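Local coordinates for butyryl-CoA dehydrogenase (Marinomonas mediterranea, PDB 6CXT), which belongs to the acyl-CoA dehydrogenase family of flavoproteins and binds flavin-adenine dinucleotide together with FK4, at residues N37-I51 against L83-M96. Sequence-based numbering, arbitrary orientation.
With FK4 (S-[2-({N-[(2R)-2-hydroxy-4-{[(R)-hydroxy(oxo)-lambda~5~-phosphanyl]oxy}-3,3-dimethylbutanoyl]-beta-alanyl}amino)ethyl] 1H-pyrrole-2-carbothioate), chain C.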
loop_
_atom_site.group_PDB
_atom_site.type_symbol
_atom_site.label_atom_id
_atom_site.label_comp_id
_atom_site.label_asym_id
_atom_site.label_seq_id
_atom_site.Cartn_x
_atom_site.Cartn_y
_atom_site.Cartn_z
ATOM N N ASN B 37 -25.245 30.868 1.010
ATOM C CA ASN B 37 -24.182 30.377 0.119
ATOM C C ASN B 37 -24.727 29.512 -1.014
ATOM O O ASN B 37 -24.245 29.607 -2.114
ATOM C CB ASN B 37 -23.074 29.659 0.919
ATOM C CG ASN B 37 -22.228 30.642 1.727
ATOM O OD1 ASN B 37 -22.249 31.858 1.472
ATOM N ND2 ASN B 37 -21.521 30.139 2.705
ATOM N N TRP B 38 -25.695 28.647 -0.720
ATOM C CA TRP B 38 -26.426 27.911 -1.773
ATOM C C TRP B 38 -26.941 28.898 -2.854
ATOM O O TRP B 38 -26.654 28.747 -4.055
ATOM C CB TRP B 38 -27.561 27.101 -1.131
ATOM C CG TRP B 38 -28.425 26.434 -2.157
ATOM C CD1 TRP B 38 -29.508 26.993 -2.782
ATOM C CD2 TRP B 38 -28.277 25.108 -2.681
ATOM N NE1 TRP B 38 -30.048 26.089 -3.683
ATOM C CE2 TRP B 38 -29.321 24.919 -3.630
ATOM C CE3 TRP B 38 -27.396 24.028 -2.390
ATOM C CZ2 TRP B 38 -29.510 23.698 -4.332
ATOM C CZ3 TRP B 38 -27.553 22.828 -3.069
ATOM C CH2 TRP B 38 -28.626 22.669 -4.060
ATOM N N ASN B 39 -27.642 29.961 -2.434
ATOM C CA ASN B 39 -28.183 30.939 -3.394
ATOM C C ASN B 39 -27.066 31.680 -4.147
ATOM O O ASN B 39 -27.192 31.926 -5.349
ATOM C CB ASN B 39 -29.159 31.944 -2.701
ATOM C CG ASN B 39 -30.406 31.255 -2.154
ATOM O OD1 ASN B 39 -30.793 30.188 -2.628
ATOM N ND2 ASN B 39 -31.029 31.858 -1.140
ATOM N N ALA B 40 -25.951 31.957 -3.463
ATOM C CA ALA B 40 -24.800 32.558 -4.141
ATOM C C ALA B 40 -24.229 31.662 -5.244
ATOM O O ALA B 40 -23.918 32.134 -6.363
ATOM C CB ALA B 40 -23.738 33.009 -3.158
ATOM N N LEU B 41 -24.121 30.364 -4.948
ATOM C CA LEU B 41 -23.741 29.393 -5.983
ATOM C C LEU B 41 -24.770 29.362 -7.129
ATOM O O LEU B 41 -24.392 29.260 -8.281
ATOM C CB LEU B 41 -23.631 27.964 -5.379
ATOM C CG LEU B 41 -22.314 27.742 -4.615
ATOM C CD1 LEU B 41 -22.449 26.566 -3.651
ATOM C CD2 LEU B 41 -21.144 27.531 -5.601
ATOM N N GLY B 42 -26.060 29.456 -6.788
ATOM C CA GLY B 42 -27.137 29.616 -7.774
ATOM C C GLY B 42 -26.904 30.802 -8.693
ATOM O O GLY B 42 -26.918 30.645 -9.920
ATOM N N ASP B 43 -26.689 31.975 -8.109
ATOM C CA ASP B 43 -26.341 33.166 -8.906
ATOM C C ASP B 43 -25.062 33.035 -9.737
ATOM O O ASP B 43 -24.993 33.527 -10.839
ATOM C CB ASP B 43 -26.198 34.382 -7.996
ATOM C CG ASP B 43 -27.472 34.682 -7.235
ATOM O OD1 ASP B 43 -28.533 34.162 -7.604
ATOM O OD2 ASP B 43 -27.410 35.424 -6.245
ATOM N N PHE B 44 -24.035 32.375 -9.204
ATOM C CA PHE B 44 -22.828 32.110 -9.984
ATOM C C PHE B 44 -23.133 31.259 -11.228
ATOM O O PHE B 44 -22.475 31.404 -12.239
ATOM C CB PHE B 44 -21.738 31.471 -9.077
ATOM C CG PHE B 44 -20.538 30.935 -9.815
ATOM C CD1 PHE B 44 -19.452 31.768 -10.107
ATOM C CD2 PHE B 44 -20.492 29.599 -10.215
ATOM C CE1 PHE B 44 -18.323 31.270 -10.786
ATOM C CE2 PHE B 44 -19.375 29.101 -10.911
ATOM C CZ PHE B 44 -18.282 29.946 -11.178
ATOM N N GLY B 45 -24.112 30.369 -11.139
ATOM C CA GLY B 45 -24.493 29.510 -12.250
ATOM C C GLY B 45 -24.198 28.031 -12.031
ATOM O O GLY B 45 -24.350 27.255 -12.965
ATOM N N TYR B 46 -23.783 27.641 -10.811
ATOM C CA TYR B 46 -23.405 26.212 -10.460
ATOM C C TYR B 46 -24.477 25.199 -10.804
ATOM O O TYR B 46 -24.180 24.094 -11.260
ATOM C CB TYR B 46 -23.126 26.131 -8.944
ATOM C CG TYR B 46 -22.585 24.815 -8.388
ATOM C CD1 TYR B 46 -21.562 24.129 -9.047
ATOM C CD2 TYR B 46 -23.051 24.289 -7.171
ATOM C CE1 TYR B 46 -21.039 22.961 -8.525
ATOM C CE2 TYR B 46 -22.521 23.097 -6.615
ATOM C CZ TYR B 46 -21.531 22.437 -7.310
ATOM O OH TYR B 46 -20.969 21.274 -6.838
ATOM N N PHE B 47 -25.751 25.537 -10.557
ATOM C CA PHE B 47 -26.786 24.537 -10.774
ATOM C C PHE B 47 -27.273 24.528 -12.209
ATOM O O PHE B 47 -27.991 23.619 -12.608
ATOM C CB PHE B 47 -27.992 24.760 -9.853
ATOM C CG PHE B 47 -27.616 24.982 -8.428
ATOM C CD1 PHE B 47 -26.936 23.992 -7.709
ATOM C CD2 PHE B 47 -27.931 26.171 -7.802
ATOM C CE1 PHE B 47 -26.592 24.213 -6.410
ATOM C CE2 PHE B 47 -27.588 26.380 -6.488
ATOM C CZ PHE B 47 -26.896 25.399 -5.798
ATOM N N GLY B 48 -26.885 25.535 -12.973
ATOM C CA GLY B 48 -27.289 25.598 -14.363
ATOM C C GLY B 48 -26.222 25.226 -15.358
ATOM O O GLY B 48 -26.477 25.294 -16.548
ATOM N N LEU B 49 -25.026 24.818 -14.907
ATOM C CA LEU B 49 -23.924 24.590 -15.875
ATOM C C LEU B 49 -24.285 23.674 -17.056
ATOM O O LEU B 49 -23.997 24.049 -18.197
ATOM C CB LEU B 49 -22.607 24.116 -15.202
ATOM C CG LEU B 49 -22.131 24.931 -14.004
ATOM C CD1 LEU B 49 -21.028 24.191 -13.228
ATOM C CD2 LEU B 49 -21.628 26.254 -14.533
ATOM N N PRO B 50 -24.898 22.492 -16.805
ATOM C CA PRO B 50 -25.182 21.631 -17.936
ATOM C C PRO B 50 -26.643 21.731 -18.454
ATOM O O PRO B 50 -27.077 20.826 -19.157
ATOM C CB PRO B 50 -24.994 20.231 -17.341
ATOM C CG PRO B 50 -25.414 20.383 -15.895
ATOM C CD PRO B 50 -25.286 21.845 -15.541
ATOM N N ILE B 51 -27.399 22.741 -18.033
ATOM C CA ILE B 51 -28.836 22.842 -18.435
ATOM C C ILE B 51 -28.886 23.741 -19.683
ATOM O O ILE B 51 -28.321 24.833 -19.677
ATOM C CB ILE B 51 -29.770 23.358 -17.300
ATOM C CG1 ILE B 51 -29.513 22.582 -15.999
ATOM C CG2 ILE B 51 -31.256 23.269 -17.689
ATOM C CD1 ILE B 51 -29.745 21.088 -16.065
ATOM N N LEU B 83 -21.162 21.629 0.925
ATOM C CA LEU B 83 -22.110 22.475 0.176
ATOM C C LEU B 83 -22.047 22.185 -1.329
ATOM O O LEU B 83 -23.086 22.041 -2.004
ATOM C CB LEU B 83 -21.906 23.974 0.475
ATOM C CG LEU B 83 -22.825 24.942 -0.332
ATOM C CD1 LEU B 83 -24.270 24.662 -0.001
ATOM C CD2 LEU B 83 -22.540 26.390 0.046
ATOM N N LEU B 84 -20.834 22.091 -1.870
ATOM C CA LEU B 84 -20.647 21.748 -3.284
ATOM C C LEU B 84 -21.245 20.390 -3.596
ATOM O O LEU B 84 -21.830 20.211 -4.670
ATOM C CB LEU B 84 -19.152 21.762 -3.656
ATOM C CG LEU B 84 -18.573 23.186 -3.614
ATOM C CD1 LEU B 84 -17.061 23.072 -3.886
ATOM C CD2 LEU B 84 -19.269 24.150 -4.622
ATOM N N PHE B 85 -21.049 19.455 -2.681
ATOM C CA PHE B 85 -21.551 18.086 -2.802
ATOM C C PHE B 85 -23.104 18.114 -2.868
ATOM O O PHE B 85 -23.676 17.510 -3.746
ATOM C CB PHE B 85 -21.091 17.293 -1.605
ATOM C CG PHE B 85 -21.754 15.950 -1.458
ATOM C CD1 PHE B 85 -21.555 14.946 -2.384
ATOM C CD2 PHE B 85 -22.524 15.675 -0.329
ATOM C CE1 PHE B 85 -22.208 13.680 -2.247
ATOM C CE2 PHE B 85 -23.177 14.434 -0.161
ATOM C CZ PHE B 85 -22.991 13.424 -1.110
ATOM N N ALA B 86 -23.739 18.806 -1.920
ATOM C CA ALA B 86 -25.233 18.997 -1.960
ATOM C C ALA B 86 -25.676 19.513 -3.333
ATOM O O ALA B 86 -26.691 19.050 -3.899
ATOM C CB ALA B 86 -25.688 19.936 -0.830
ATOM N N GLY B 87 -24.948 20.500 -3.846
ATOM C CA GLY B 87 -25.290 21.162 -5.093
ATOM C C GLY B 87 -25.134 20.201 -6.248
ATOM O O GLY B 87 -25.929 20.209 -7.192
ATOM N N ALA B 88 -24.085 19.360 -6.210
ATOM C CA ALA B 88 -23.830 18.456 -7.313
ATOM C C ALA B 88 -24.788 17.276 -7.301
ATOM O O ALA B 88 -25.147 16.760 -8.352
ATOM C CB ALA B 88 -22.337 17.995 -7.291
ATOM N N ALA B 89 -25.246 16.892 -6.112
ATOM C CA ALA B 89 -26.183 15.802 -5.965
ATOM C C ALA B 89 -27.496 16.277 -6.647
ATOM O O ALA B 89 -28.074 15.589 -7.457
ATOM C CB ALA B 89 -26.456 15.549 -4.492
ATOM N N HIS B 90 -27.905 17.486 -6.305
ATOM C CA HIS B 90 -29.088 18.109 -6.889
ATOM C C HIS B 90 -28.988 18.196 -8.422
ATOM O O HIS B 90 -29.935 17.823 -9.159
ATOM C CB HIS B 90 -29.178 19.494 -6.239
ATOM C CG HIS B 90 -29.931 20.512 -7.027
ATOM N ND1 HIS B 90 -31.216 20.895 -6.699
ATOM C CD2 HIS B 90 -29.561 21.299 -8.064
ATOM C CE1 HIS B 90 -31.605 21.875 -7.499
ATOM N NE2 HIS B 90 -30.626 22.142 -8.341
ATOM N N THR B 91 -27.856 18.681 -8.919
ATOM C CA THR B 91 -27.687 18.867 -10.362
ATOM C C THR B 91 -27.556 17.552 -11.126
ATOM O O THR B 91 -28.243 17.363 -12.135
ATOM C CB THR B 91 -26.495 19.750 -10.687
ATOM O OG1 THR B 91 -26.724 21.037 -10.117
ATOM C CG2 THR B 91 -26.279 19.922 -12.229
ATOM N N PHE B 92 -26.681 16.641 -10.670
ATOM C CA PHE B 92 -26.328 15.509 -11.514
ATOM C C PHE B 92 -27.202 14.319 -11.286
ATOM O O PHE B 92 -27.449 13.544 -12.225
ATOM C CB PHE B 92 -24.800 15.212 -11.426
ATOM C CG PHE B 92 -24.009 16.370 -11.956
ATOM C CD1 PHE B 92 -23.941 16.591 -13.344
ATOM C CD2 PHE B 92 -23.419 17.275 -11.116
ATOM C CE1 PHE B 92 -23.294 17.678 -13.871
ATOM C CE2 PHE B 92 -22.758 18.384 -11.642
ATOM C CZ PHE B 92 -22.683 18.585 -13.021
ATOM N N ALA B 93 -27.647 14.114 -10.049
ATOM C CA ALA B 93 -28.528 12.993 -9.804
ATOM C C ALA B 93 -30.030 13.333 -10.029
ATOM O O ALA B 93 -30.867 12.416 -10.071
ATOM C CB ALA B 93 -28.315 12.350 -8.420
ATOM N N CYS B 94 -30.355 14.612 -10.108
ATOM C CA CYS B 94 -31.772 15.027 -10.155
ATOM C C CYS B 94 -32.090 15.836 -11.406
ATOM O O CYS B 94 -32.944 15.382 -12.217
ATOM C CB CYS B 94 -32.180 15.779 -8.882
ATOM S SG CYS B 94 -31.872 14.833 -7.365
ATOM N N SER B 95 -31.458 17.002 -11.572
ATOM C CA SER B 95 -31.678 17.813 -12.777
ATOM C C SER B 95 -31.350 17.072 -14.076
ATOM O O SER B 95 -32.088 17.199 -15.052
ATOM C CB SER B 95 -30.946 19.155 -12.758
ATOM O OG SER B 95 -31.267 19.871 -11.570
ATOM N N MET B 96 -30.265 16.293 -14.106
ATOM C CA MET B 96 -29.940 15.602 -15.354
ATOM C C MET B 96 -30.935 14.479 -15.772
ATOM O O MET B 96 -31.339 14.440 -16.941
ATOM C CB MET B 96 -28.457 15.132 -15.364
ATOM C CG MET B 96 -27.476 16.296 -15.329
ATOM S SD MET B 96 -27.684 17.588 -16.591
ATOM C CE MET B 96 -27.285 16.630 -18.056
HETATM O O01 FK4 C . -25.007 -0.394 -14.202
HETATM P P02 FK4 C . -26.131 -1.219 -13.491
HETATM O O03 FK4 C . -25.994 -1.408 -11.939
HETATM C C04 FK4 C . -24.721 -1.580 -11.387
HETATM C C05 FK4 C . -24.684 -2.338 -10.094
HETATM C C06 FK4 C . -23.207 -2.381 -9.618
HETATM C C07 FK4 C . -25.234 -3.764 -10.366
HETATM C C08 FK4 C . -25.605 -1.696 -9.024
HETATM O O09 FK4 C . -25.848 -2.548 -7.931
HETATM C C10 FK4 C . -25.114 -0.315 -8.545
HETATM N N11 FK4 C . -24.834 -0.264 -7.118
HETATM C C12 FK4 C . -24.350 0.957 -6.577
HETATM C C13 FK4 C . -25.497 1.857 -6.068
HETATM C C14 FK4 C . -25.151 3.285 -6.079
HETATM N N15 FK4 C . -25.895 3.978 -5.116
HETATM C C16 FK4 C . -25.766 5.433 -5.022
HETATM C C17 FK4 C . -27.055 6.083 -4.482
HETATM S S18 FK4 C . -27.124 7.822 -4.804
HETATM C C19 FK4 C . -25.700 8.446 -3.910
HETATM C C20 FK4 C . -25.845 9.914 -3.974
HETATM C C21 FK4 C . -25.171 10.870 -3.248
HETATM C C22 FK4 C . -25.656 12.109 -3.715
HETATM C C23 FK4 C . -26.630 11.869 -4.715
HETATM N N24 FK4 C . -26.753 10.537 -4.895
HETATM O O25 FK4 C . -25.170 7.726 -3.034
HETATM O O26 FK4 C . -24.355 3.812 -6.852
HETATM O O27 FK4 C . -24.894 0.696 -9.294
HETATM O O28 FK4 C . -27.430 -0.531 -13.753
HETATM O O HOH W 1 -24.238 21.726 -9.557
HETATM O O HOH W 2 -29.429 21.819 -11.433
#
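Trp38 turns the edge of its six-membered ring onto the face of His90, a T-shaped pair, centroids 5.3 Å apart, planes at 89°. With CG anti to the backbone N (chi1 175°), the indole lies as a knob among Leu83, Ala86, Gly87 and His90. Phe47 places CZ over one indole face, completing an aromatic cluster, and brings its CE1 edge to Gly87 CA at 3.6 Å. Gly87, without a side chain, lets the Tyr46 and Phe47 rings close on the helix backbone. The Tyr46 hydroxyl donates to Leu84 O (OH to O 2.6 Å) from 32° out of the carbonyl plane; Ala88 N reaches that oxygen from the opposite face. Leu84 CD2 lies off-centre over the Tyr46 ring, and Leu41 CD1 meets Leu83 CD2. Two waters bond Thr91 OG1: one donates to Tyr46 O, the other to Phe47 O, also bonding Ser95 OG. Pro50 CG packs 3.7 Å from Met96 SD. This helix packing belongs to the N-terminal helical domain of the acyl-CoA dehydrogenase fold: the far side of helix 81-101 carries Phe85 and Ala89, touching FK4; His90 NE2 bonds Leu114 O ending helix 104-114, ND1 bonds Ala121 N starting strand 121-124, and Phe92 packs on helices 64-77 and 231-245.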